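Side-chain contact in type-2 restriction enzyme NlaIV (Neisseria lactamica, PDB 6QM2), which recognises the double-stranded DNA sequence 5'-GGNNCC-3' and cleaves it in the middle to leave blunt ends: residues 102-107 / 150-155. Numbering follows the deposited sequence.
Sequences FDIADF and QITRSM. With K (potassium ion), chain C.
The delta methyl of I151 meets two side chains of segment 102-107 at once: CD1 of I151 lies 3.9 Å from I104 CD1 and 4.1 Å from F102 CE1. The approach to F102 is at the rim of the ring, near its plane, so I151 meets the ring edge, not a face; I104 CD1 also sits at the edge, in plane. I151 is extended beyond CG1 (chi2 179°), which carries CD1 forward to where F102 and I104 converge. The patch continues one carbon back along I104, where CG1 lies 3.9 Å from T152 CG2. The bend of I104 at chi2 (-48°) turns its CD1 toward the phenyl rim.

No hydrogen bond crosses between the segments, and their CA atoms come no nearer than 8.7 Å, at I104 and T152, so the gap is bridged by side chains alone. T152 presents its methyl to I104, while its OG1 is hydrogen-bonded to the carbonyl of V148, which gives the hydroxyl of this buried residue a partner. Y125 and I127 of strand 124-132 pack on I151, with Y125 also against I104 and I127 against F102; I172 of strand 168-172 touches I104 and T152. Backbone hydrogen bonds tie I104 to I172 and I151 to G175.

The carbonyl of I104 binds a potassium ion, I104 O at a long 3.3 Å; E90 OE2 binds the same ion. Within this NgoBV-family endonuclease of the PDDEXK clan, the cluster packs between strand 124-132 of the mixed sheet and the small sheet holding 105-106 and 168-172. With no hydrogen bond across it and all four touching residues buried, the contact probably rests on apolar packing and exclusion of water.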
loop_
_atom_site.group_PDB
_atom_site.type_symbol
_atom_site.label_atom_id
_atom_site.label_comp_id
_atom_site.label_asym_id
_atom_site.label_seq_id
_atom_site.Cartn_x
_atom_site.Cartn_y
_atom_site.Cartn_z
ATOM N N PHE A 102 -14.178 0.789 -5.402
ATOM C CA PHE A 102 -14.467 -0.317 -4.478
ATOM C C PHE A 102 -15.254 -1.432 -5.160
ATOM O O PHE A 102 -15.879 -1.221 -6.199
ATOM C CB PHE A 102 -15.191 0.165 -3.203
ATOM C CG PHE A 102 -16.560 0.768 -3.441
ATOM C CD1 PHE A 102 -17.691 -0.042 -3.564
ATOM C CD2 PHE A 102 -16.724 2.151 -3.498
ATOM C CE1 PHE A 102 -18.943 0.518 -3.771
ATOM C CE2 PHE A 102 -17.977 2.713 -3.703
ATOM C CZ PHE A 102 -19.088 1.897 -3.838
ATOM N N ASP A 103 -15.201 -2.613 -4.555
ATOM C CA ASP A 103 -15.956 -3.777 -5.005
ATOM C C ASP A 103 -17.108 -4.038 -4.037
ATOM O O ASP A 103 -17.021 -3.706 -2.856
ATOM C CB ASP A 103 -15.040 -5.004 -5.063
ATOM C CG ASP A 103 -13.857 -4.809 -5.999
ATOM O OD1 ASP A 103 -14.075 -4.451 -7.178
ATOM O OD2 ASP A 103 -12.709 -5.024 -5.551
ATOM N N ILE A 104 -18.183 -4.637 -4.538
ATOM C CA ILE A 104 -19.299 -5.041 -3.690
ATOM C C ILE A 104 -18.910 -6.355 -3.007
ATOM O O ILE A 104 -18.782 -6.404 -1.781
ATOM C CB ILE A 104 -20.623 -5.189 -4.486
ATOM C CG1 ILE A 104 -20.936 -3.917 -5.294
ATOM C CG2 ILE A 104 -21.779 -5.529 -3.553
ATOM C CD1 ILE A 104 -20.828 -2.624 -4.516
ATOM N N ALA A 105 -18.690 -7.397 -3.806
ATOM C CA ALA A 105 -18.319 -8.724 -3.301
ATOM C C ALA A 105 -18.041 -9.677 -4.458
ATOM O O ALA A 105 -18.521 -9.456 -5.569
ATOM C CB ALA A 105 -19.433 -9.292 -2.431
ATOM N N ASP A 106 -17.280 -10.739 -4.196
ATOM C CA ASP A 106 -17.125 -11.830 -5.160
ATOM C C ASP A 106 -18.515 -12.338 -5.515
ATOM O O ASP A 106 -19.317 -12.583 -4.618
ATOM C CB ASP A 106 -16.293 -12.975 -4.574
ATOM C CG ASP A 106 -16.196 -14.180 -5.514
ATOM O OD1 ASP A 106 -15.936 -13.982 -6.719
ATOM O OD2 ASP A 106 -16.377 -15.327 -5.053
ATOM N N PHE A 107 -18.807 -12.474 -6.807
ATOM C CA PHE A 107 -20.138 -12.900 -7.239
ATOM C C PHE A 107 -20.499 -14.316 -6.774
ATOM O O PHE A 107 -21.620 -14.540 -6.312
ATOM C CB PHE A 107 -20.318 -12.792 -8.759
ATOM C CG PHE A 107 -21.650 -13.298 -9.229
ATOM C CD1 PHE A 107 -22.780 -12.489 -9.148
ATOM C CD2 PHE A 107 -21.790 -14.603 -9.693
ATOM C CE1 PHE A 107 -24.019 -12.962 -9.549
ATOM C CE2 PHE A 107 -23.028 -15.082 -10.094
ATOM C CZ PHE A 107 -24.143 -14.260 -10.020
ATOM N N GLN A 150 -29.087 0.116 -5.043
ATOM C CA GLN A 150 -28.979 1.527 -5.450
ATOM C C GLN A 150 -27.614 1.914 -6.041
ATOM O O GLN A 150 -27.504 2.948 -6.700
ATOM C CB GLN A 150 -29.296 2.455 -4.269
ATOM C CG GLN A 150 -30.737 2.386 -3.788
ATOM C CD GLN A 150 -31.002 3.328 -2.631
ATOM O OE1 GLN A 150 -30.341 3.260 -1.594
ATOM N NE2 GLN A 150 -31.973 4.213 -2.803
ATOM N N ILE A 151 -26.586 1.102 -5.803
ATOM C CA ILE A 151 -25.231 1.404 -6.281
ATOM C C ILE A 151 -24.707 0.398 -7.311
ATOM O O ILE A 151 -23.510 0.382 -7.588
ATOM C CB ILE A 151 -24.237 1.551 -5.098
ATOM C CG1 ILE A 151 -23.973 0.208 -4.396
ATOM C CG2 ILE A 151 -24.764 2.575 -4.101
ATOM C CD1 ILE A 151 -22.993 0.307 -3.247
ATOM N N THR A 152 -25.586 -0.431 -7.873
ATOM C CA THR A 152 -25.208 -1.367 -8.937
ATOM C C THR A 152 -26.168 -1.252 -10.107
ATOM O O THR A 152 -27.260 -0.696 -9.983
ATOM C CB THR A 152 -25.188 -2.834 -8.461
ATOM O OG1 THR A 152 -26.400 -3.130 -7.759
ATOM C CG2 THR A 152 -24.000 -3.091 -7.557
ATOM N N ARG A 153 -25.733 -1.794 -11.239
ATOM C CA ARG A 153 -26.475 -1.731 -12.489
ATOM C C ARG A 153 -26.205 -2.983 -13.315
ATOM O O ARG A 153 -25.499 -3.893 -12.868
ATOM C CB ARG A 153 -26.062 -0.475 -13.265
ATOM C CG ARG A 153 -24.567 -0.355 -13.558
ATOM C CD ARG A 153 -24.311 0.556 -14.753
ATOM N NE ARG A 153 -22.913 0.977 -14.858
ATOM C CZ ARG A 153 -21.909 0.244 -15.347
ATOM N NH1 ARG A 153 -22.101 -0.998 -15.797
ATOM N NH2 ARG A 153 -20.683 0.765 -15.379
ATOM N N SER A 154 -26.776 -3.030 -14.513
ATOM C CA SER A 154 -26.415 -4.041 -15.498
ATOM C C SER A 154 -25.171 -3.591 -16.263
ATOM O O SER A 154 -24.638 -2.506 -16.016
ATOM C CB SER A 154 -27.576 -4.281 -16.461
ATOM O OG SER A 154 -27.384 -5.481 -17.183
ATOM N N MET A 155 -24.703 -4.441 -17.174
ATOM C CA MET A 155 -23.591 -4.113 -18.077
ATOM C C MET A 155 -23.845 -4.718 -19.459
ATOM O O MET A 155 -24.866 -5.369 -19.688
ATOM C CB MET A 155 -22.261 -4.634 -17.513
ATOM C CG MET A 155 -22.069 -6.146 -17.650
ATOM S SD MET A 155 -20.540 -6.812 -16.977
ATOM C CE MET A 155 -19.326 -5.633 -17.554
HETATM K K K C . -16.786 -6.424 0.791
HETATM O O HOH W 1 -15.255 -7.350 -1.770
#